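Local coordinates for protein TRAP dicarboxylate transporter, DctP subunit (Anaerococcus prevoti, PDB 4N91) that binds D-glucuronate in both its alpha and beta forms and probably serves as the solute-binding component of a TRAP transporter, at residues V261-E264 / G265-V268; E53-V56 / E57-G61; G253-E256 / E257-K260; A246-S249 / W250-L254. All blocks are in the same frame, centred on the assembly; numbering follows the deposited sequence.

Contact 1: residues V261-E264 / G265-V268; sequences VFDE and GFKV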
# COMPACT_ATOMS: atom_id res chain seq x y z
N VAL A 261 20.90 11.95 8.66
CA VAL A 261 20.27 11.23 9.76
C VAL A 261 18.85 10.84 9.39
O VAL A 261 18.43 9.70 9.62
CB VAL A 261 20.29 12.04 11.06
CG1 VAL A 261 19.46 11.35 12.12
CG2 VAL A 261 21.76 12.25 11.54
N PHE A 262 18.08 11.76 8.82
CA PHE A 262 16.74 11.39 8.37
C PHE A 262 16.77 10.27 7.35
O PHE A 262 15.92 9.36 7.42
CB PHE A 262 15.97 12.60 7.83
CG PHE A 262 15.30 13.40 8.89
CD1 PHE A 262 14.02 13.12 9.27
CD2 PHE A 262 15.98 14.42 9.53
CE1 PHE A 262 13.41 13.86 10.25
CE2 PHE A 262 15.37 15.15 10.51
CZ PHE A 262 14.10 14.87 10.88
N ASP A 263 17.72 10.31 6.43
CA ASP A 263 17.81 9.27 5.40
C ASP A 263 18.09 7.90 6.04
O ASP A 263 17.50 6.89 5.67
CB ASP A 263 18.88 9.62 4.36
CG ASP A 263 18.46 10.76 3.43
OD1 ASP A 263 17.30 11.21 3.49
OD2 ASP A 263 19.30 11.22 2.63
N GLU A 264 19.00 7.88 7.01
CA GLU A 264 19.31 6.65 7.74
C GLU A 264 18.06 6.18 8.47
O GLU A 264 17.75 4.98 8.51
CB GLU A 264 20.45 6.90 8.74
CG GLU A 264 21.82 7.12 8.11
CD GLU A 264 22.87 7.66 9.12
OE1 GLU A 264 22.48 8.32 10.11
OE2 GLU A 264 24.08 7.41 8.91
N GLY A 265 17.32 7.14 9.03
CA GLY A 265 16.07 6.82 9.69
C GLY A 265 15.06 6.17 8.78
O GLY A 265 14.34 5.27 9.20
N PHE A 266 14.96 6.64 7.53
CA PHE A 266 14.03 6.05 6.59
C PHE A 266 14.41 4.60 6.30
O PHE A 266 13.54 3.76 6.06
CB PHE A 266 14.03 6.85 5.28
CG PHE A 266 13.53 8.27 5.41
CD1 PHE A 266 12.49 8.60 6.26
CD2 PHE A 266 14.12 9.28 4.65
CE1 PHE A 266 12.03 9.92 6.35
CE2 PHE A 266 13.66 10.59 4.74
CZ PHE A 266 12.64 10.90 5.60
N LYS A 267 15.70 4.30 6.28
CA LYS A 267 16.17 2.94 6.05
C LYS A 267 15.78 2.08 7.24
O LYS A 267 15.34 0.95 7.09
CB LYS A 267 17.67 2.90 5.85
CG LYS A 267 18.16 1.54 5.45
CD LYS A 267 19.69 1.52 5.26
CE LYS A 267 20.19 2.64 4.35
NZ LYS A 267 21.69 2.65 4.27
N VAL A 268 15.96 2.61 8.43
CA VAL A 268 15.54 1.88 9.64
C VAL A 268 14.04 1.60 9.63
O VAL A 268 13.60 0.51 9.98
CB VAL A 268 15.92 2.67 10.93
CG1 VAL A 268 15.28 2.04 12.17
CG2 VAL A 268 17.43 2.69 11.08

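Contact 2: residues E53-V56 / E57-G61; sequences EEYV and EDKLG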
# COMPACT_ATOMS: atom_id res chain seq x y z
N GLU A 53 11.41 7.40 14.73
CA GLU A 53 11.42 8.49 15.70
C GLU A 53 12.56 8.32 16.69
O GLU A 53 13.30 9.26 16.98
CB GLU A 53 10.10 8.53 16.45
CG GLU A 53 10.09 9.49 17.62
CD GLU A 53 8.74 9.59 18.27
OE1 GLU A 53 7.79 8.99 17.72
OE2 GLU A 53 8.62 10.26 19.31
N GLU A 54 12.72 7.11 17.20
CA GLU A 54 13.75 6.87 18.19
C GLU A 54 15.15 7.04 17.57
O GLU A 54 16.06 7.62 18.17
CB GLU A 54 13.60 5.47 18.77
CG GLU A 54 14.57 5.21 19.92
CD GLU A 54 14.42 3.83 20.52
OE1 GLU A 54 13.60 3.05 19.98
OE2 GLU A 54 15.10 3.53 21.53
N TYR A 55 15.33 6.53 16.35
CA TYR A 55 16.61 6.65 15.69
C TYR A 55 16.99 8.12 15.52
O TYR A 55 18.11 8.53 15.87
CB TYR A 55 16.62 5.96 14.33
CG TYR A 55 17.94 6.12 13.62
CD1 TYR A 55 19.00 5.27 13.91
CD2 TYR A 55 18.14 7.14 12.71
CE1 TYR A 55 20.22 5.42 13.28
CE2 TYR A 55 19.37 7.31 12.08
CZ TYR A 55 20.40 6.44 12.38
OH TYR A 55 21.63 6.61 11.76
N VAL A 56 16.08 8.91 14.98
CA VAL A 56 16.40 10.29 14.66
C VAL A 56 16.59 11.11 15.93
O VAL A 56 17.53 11.89 16.03
CB VAL A 56 15.32 10.93 13.76
CG1 VAL A 56 15.58 12.42 13.60
CG2 VAL A 56 15.29 10.24 12.41
N GLU A 57 15.70 10.93 16.90
CA GLU A 57 15.79 11.71 18.12
C GLU A 57 17.03 11.36 18.94
O GLU A 57 17.56 12.21 19.65
CB GLU A 57 14.51 11.53 18.94
CG GLU A 57 13.30 12.16 18.27
CD GLU A 57 12.06 12.16 19.14
OE1 GLU A 57 12.11 11.62 20.27
OE2 GLU A 57 11.03 12.70 18.68
N ASP A 58 17.49 10.12 18.84
CA ASP A 58 18.72 9.73 19.52
C ASP A 58 19.92 10.49 18.97
O ASP A 58 20.85 10.79 19.72
CB ASP A 58 18.97 8.22 19.40
CG ASP A 58 18.13 7.40 20.37
OD1 ASP A 58 17.51 7.99 21.30
OD2 ASP A 58 18.08 6.16 20.22
N LYS A 59 19.92 10.79 17.68
CA LYS A 59 21.06 11.48 17.08
C LYS A 59 20.91 13.00 17.13
O LYS A 59 21.90 13.72 17.20
CB LYS A 59 21.28 11.05 15.62
CG LYS A 59 21.31 9.53 15.40
CD LYS A 59 22.65 9.03 14.88
CE LYS A 59 23.02 9.69 13.56
NZ LYS A 59 24.18 9.06 12.86
N LEU A 60 19.67 13.47 17.10
CA LEU A 60 19.34 14.87 16.89
C LEU A 60 18.14 15.32 17.74
O LEU A 60 17.37 16.19 17.32
CB LEU A 60 18.96 15.06 15.43
CG LEU A 60 19.95 15.54 14.37
CD1 LEU A 60 21.33 14.98 14.54
CD2 LEU A 60 19.38 15.16 13.02
N GLY A 61 17.95 14.71 18.91
CA GLY A 61 16.74 14.96 19.69
C GLY A 61 16.64 16.35 20.31
O GLY A 61 15.55 16.84 20.59
O HOH W 1 9.77 12.06 21.50

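Contact 3: residues G253-E256 / E257-K260; sequences GLPE and EDRK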
# COMPACT_ATOMS: atom_id res chain seq x y z
N GLY A 253 15.31 21.20 2.32
CA GLY A 253 15.71 22.28 3.19
C GLY A 253 16.57 21.85 4.36
O GLY A 253 17.22 22.68 5.00
N LEU A 254 16.59 20.56 4.68
CA LEU A 254 17.40 20.09 5.79
C LEU A 254 18.89 20.34 5.56
O LEU A 254 19.41 20.12 4.46
CB LEU A 254 17.19 18.60 6.03
CG LEU A 254 15.78 18.19 6.45
CD1 LEU A 254 15.72 16.69 6.53
CD2 LEU A 254 15.41 18.80 7.78
N PRO A 255 19.59 20.78 6.60
CA PRO A 255 21.06 20.83 6.52
C PRO A 255 21.63 19.45 6.20
O PRO A 255 21.00 18.44 6.55
CB PRO A 255 21.47 21.24 7.94
CG PRO A 255 20.31 21.94 8.49
CD PRO A 255 19.10 21.24 7.91
N GLU A 256 22.81 19.41 5.59
CA GLU A 256 23.41 18.17 5.11
C GLU A 256 23.41 17.08 6.16
O GLU A 256 23.05 15.94 5.89
CB GLU A 256 24.86 18.40 4.66
CG GLU A 256 25.58 17.11 4.24
CD GLU A 256 27.09 17.27 4.08
OE1 GLU A 256 27.63 18.34 4.43
OE2 GLU A 256 27.74 16.32 3.60
N GLU A 257 23.86 17.43 7.37
CA GLU A 257 24.08 16.44 8.40
C GLU A 257 22.75 15.93 8.92
O GLU A 257 22.62 14.75 9.24
CB GLU A 257 24.91 17.01 9.54
CG GLU A 257 26.41 17.01 9.24
CD GLU A 257 26.97 15.59 9.11
OE1 GLU A 257 26.87 14.82 10.09
OE2 GLU A 257 27.50 15.26 8.02
N ASP A 258 21.77 16.81 9.00
CA ASP A 258 20.44 16.41 9.42
C ASP A 258 19.79 15.48 8.39
O ASP A 258 19.16 14.48 8.74
CB ASP A 258 19.55 17.63 9.64
CG ASP A 258 20.02 18.49 10.78
OD1 ASP A 258 21.14 18.25 11.27
OD2 ASP A 258 19.28 19.40 11.18
N ARG A 259 19.94 15.83 7.12
CA ARG A 259 19.40 15.03 6.02
C ARG A 259 19.97 13.62 6.07
O ARG A 259 19.27 12.65 5.82
CB ARG A 259 19.72 15.66 4.67
CG ARG A 259 19.27 14.84 3.47
CD ARG A 259 17.75 14.67 3.46
NE ARG A 259 17.30 13.85 2.35
CZ ARG A 259 17.13 14.28 1.10
NH1 ARG A 259 17.37 15.55 0.79
NH2 ARG A 259 16.71 13.44 0.16
N LYS A 260 21.26 13.51 6.39
CA LYS A 260 21.88 12.19 6.44
C LYS A 260 21.22 11.33 7.53
O LYS A 260 20.97 10.14 7.33
CB LYS A 260 23.38 12.31 6.65
CG LYS A 260 24.07 12.74 5.37
CD LYS A 260 25.50 13.15 5.61
CE LYS A 260 26.24 13.28 4.29
NZ LYS A 260 27.49 14.06 4.47
O HOH W 2 18.63 18.00 2.39

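Contact 4: residues A246-S249 / W250-L254; sequences ANYS and WLEGL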
# COMPACT_ATOMS: atom_id res chain seq x y z
N ALA A 246 7.59 12.39 1.74
CA ALA A 246 7.99 13.56 2.51
C ALA A 246 7.77 14.84 1.70
O ALA A 246 7.93 14.85 0.48
CB ALA A 246 9.45 13.43 2.92
N ASN A 247 7.37 15.90 2.39
CA ASN A 247 7.26 17.22 1.77
C ASN A 247 8.60 17.60 1.18
O ASN A 247 9.63 17.54 1.86
CB ASN A 247 6.80 18.28 2.76
CG ASN A 247 6.76 19.67 2.14
OD1 ASN A 247 7.71 20.45 2.27
ND2 ASN A 247 5.71 19.96 1.40
N TYR A 248 8.59 17.96 -0.09
CA TYR A 248 9.83 18.12 -0.85
C TYR A 248 10.66 19.34 -0.38
O TYR A 248 11.87 19.23 -0.15
CB TYR A 248 9.53 18.20 -2.33
CG TYR A 248 10.77 18.29 -3.18
CD1 TYR A 248 11.74 17.30 -3.11
CD2 TYR A 248 10.97 19.34 -4.05
CE1 TYR A 248 12.89 17.37 -3.88
CE2 TYR A 248 12.13 19.41 -4.83
CZ TYR A 248 13.08 18.41 -4.74
OH TYR A 248 14.23 18.47 -5.50
N SER A 249 9.99 20.48 -0.20
CA SER A 249 10.68 21.68 0.29
C SER A 249 11.30 21.45 1.65
O SER A 249 12.45 21.84 1.92
CB SER A 249 9.72 22.87 0.35
OG SER A 249 9.35 23.25 -0.95
N TRP A 250 10.55 20.77 2.52
CA TRP A 250 11.04 20.46 3.85
C TRP A 250 12.28 19.58 3.79
O TRP A 250 13.31 19.86 4.42
CB TRP A 250 9.96 19.78 4.70
CG TRP A 250 10.57 19.23 5.93
CD1 TRP A 250 11.05 19.94 6.99
CD2 TRP A 250 10.81 17.85 6.22
NE1 TRP A 250 11.57 19.10 7.92
CE2 TRP A 250 11.44 17.80 7.48
CE3 TRP A 250 10.57 16.65 5.54
CZ2 TRP A 250 11.84 16.60 8.08
CZ3 TRP A 250 10.95 15.46 6.14
CH2 TRP A 250 11.58 15.44 7.39
N LEU A 251 12.19 18.50 3.02
CA LEU A 251 13.28 17.53 3.00
C LEU A 251 14.55 18.19 2.43
O LEU A 251 15.64 18.09 3.01
CB LEU A 251 12.85 16.30 2.18
CG LEU A 251 13.80 15.10 2.23
CD1 LEU A 251 13.86 14.55 3.62
CD2 LEU A 251 13.35 14.06 1.25
N GLU A 252 14.42 18.87 1.31
CA GLU A 252 15.59 19.46 0.67
C GLU A 252 16.13 20.66 1.43
O GLU A 252 17.27 21.07 1.22
CB GLU A 252 15.28 19.83 -0.78
CG GLU A 252 15.00 18.61 -1.66
CD GLU A 252 16.04 17.49 -1.48
OE1 GLU A 252 17.24 17.80 -1.36
OE2 GLU A 252 15.64 16.30 -1.45
N GLY A 253 15.31 21.20 2.32
CA GLY A 253 15.71 22.28 3.19
C GLY A 253 16.57 21.85 4.36
O GLY A 253 17.22 22.68 5.00
N LEU A 254 16.59 20.56 4.68
CA LEU A 254 17.40 20.09 5.79
C LEU A 254 18.89 20.34 5.56
O LEU A 254 19.41 20.12 4.46
CB LEU A 254 17.19 18.60 6.03
CG LEU A 254 15.78 18.19 6.45
CD1 LEU A 254 15.72 16.69 6.53
CD2 LEU A 254 15.41 18.80 7.78

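Contact 1: residues V261-E264 / G265-V268
One turn near the start of the long helix 256-290 brings Phe-262 and Asp-263 against Phe-266, within a regular ladder of i to i+4 backbone hydrogen bonds. Phe-266 N donates to Phe-262 O at 2.9 Å, and the ring of the same residue then folds back over that acceptor: Phe-262 O stands 3.2 Å above the plane of the Phe-266 ring, displaced toward its rim. The fold-back comes from chi1 of -64°, which sets CG beside the backbone N and opposite the carbonyl carbon. The Phe-262 side chain approaches more loosely, its CB lying 4.4 Å from Phe-266 CZ. Asp-263 passes the ring obliquely, OD1 3.9 Å from Phe-266 CD2 with carboxylate and ring planes 36° apart. Beyond the turn, Phe-266 meets Phe-52 with nearly parallel rings, whereas Phe-262 makes edge-to-face contacts with Trp-250 and Tyr-64. Replacing Phe-266 with an alanine would probably leave a gap beside Phe-52 and strip the cover from Phe-262 O. The turn thus has two characters, an aromatic side turned into the core and a polar side where Asp-263 and Glu-264 are engaged by Arg-259 and Tyr-55.

Contact 2: residues E53-V56 / E57-G61
Val-56 and Leu-60 mark the packed side of this last helical turn: Leu-60 N donates to Val-56 O at 2.9 Å, and the buried Val-56 side chain rests against Phe-262 and Ile-66. Beside it Glu-53 CG lies 3.5 Å from Glu-57 OE2. With chi1 of 171° placing CG opposite the backbone N and the chain extended beyond it, Glu-53 brings its own carboxylate up to that of Glu-57, OE2 to OE2 at 3.5 Å, the two planes 64° apart. Such a pairing of like charges is likely to raise the proton affinity of one group, but a water within 3.1 Å of Glu-53 OE2 and 2.7 Å of Glu-57 OE1 probably eases it. Ile-66 N also donates to Glu-57 OE2. The solvent side is looser. There the exposed Glu-54 and Asp-58 run side by side in the same direction, Glu-54 OE2 and Asp-58 OD2 staying 4.2 Å apart. Lys-59 CG makes a loose approach over one face of the Tyr-55 ring, whose hydroxyl is turned to Glu-264, and Lys-59 N has just weak bonds to Tyr-55 O and Val-56 O. This is the last part of the helix in the beta-alpha-beta unit of strand 31-36, helix 44-60 and strand 64-69.

Contact 3: residues G253-E256 / E257-K260
The guanidinium of Arg-259 takes a water at its edge, in plane, through NH1 at 3.2 Å, and the same water donates to Leu-254 O, so the arginine is tied back to the residues leading into its helix. Nearer the backbone, Leu-254 crosses the Arg-259 chain at about a right angle, with Leu-254 CB 4.1 Å from Arg-259 CB. The arginine, bent at chi2 (62°), then leads its guanidinium away from Leu-254, and the water makes the link. Another flat group, the carboxylate of Asp-258, has the Pro-255 ring next to it: OD2 is 3.8 Å from Pro-255 CD, and its polar partners are Tyr-64 and Lys-63.

Pro-255 is the N-cap residue, and its carbonyl oxygen accepts from Arg-259 N at 2.9 Å in a nearly linear bond, the N-H...O angle being 167°. In the first turn that follows, Glu-256 and Lys-260 lie side by side and point the same way. Both chains are extended beyond CG, which brings their ends together in a salt bridge; Glu-256 OE2 and Lys-260 NZ are modelled 2.4 Å apart, a distance whose exact value is doubtful. Glu-257 joins this network through a long contact of its OE2 with the same ammonium group, whose positive charge probably offsets the crowding of the two acidic side chains on an exposed surface.

These residues form the loop after helix 248-253 and the first turn of helix 256-290. Arg-259 spans the junction, between Glu-252 and Asp-263, while Lys-63, just ahead of strand 64-69, and Tyr-64 at its start approach Asp-258.

Contact 4: residues A246-S249 / W250-L254
Asn-247 caps the N terminus of helix 248-253 where strand 242-247 runs into it: its side-chain OD1 accepts from Trp-250 N at 2.9 Å, with an N-H...O angle of 157°. A chi1 of 177°, which turns CG away from the backbone N, carries the oxygen to this N-H, and OD1 also packs on Trp-250 CB at 3.4 Å. The main-chain oxygen of Asn-247 accepts from Leu-251 N at 3.0 Å, so this one residue receives two successive N-H groups of the first turn. With a leucine in place of Asn-247 the capping acceptor is gone, and Trp-250 N is likely to lose its hydrogen-bond mate.

Around the cap, Ala-246 CB meets the edge of the indole, 4.1 Å from Trp-250 CZ3, and also touches Leu-251. Leu-254 CD1 lies over one face of the indole, offset toward the rim.

Further out, Thr-84 O accepts from Asn-247 ND2 and thereby fixes which way round the amide sits. Strand 143-149 pairs with Ala-246 through the backbone. On another side of the helix Glu-252, whose OE2 is bridged to Arg-259, leans obliquely on the Tyr-248 ring, with ring and carboxylate planes 46° apart; the closest approach is Glu-252 CG to Tyr-248 CE1, at 3.3 Å.

How the contacts relate
From the N terminus, contact 2 comes first, at the end of helix 44-60. The chain returns to this region through strand 242-247, from which contact 4 makes the turn into helix 248-253. Contact 3 overlaps it at Gly-253 and Leu-254 and leads into helix 256-290, where contact 1 follows directly. Each is local, so none closes a long loop and none nests within or crosses another. Tyr-55 and Lys-59 of contact 2 reach Glu-264 of contact 1, joining the two long helices; Arg-259 with Glu-252 links contacts 3 and 4, and Phe-262 with Trp-250 links contacts 1 and 4. Contacts 2 and 4 do not touch. All four lie away from the glucuronate pocket.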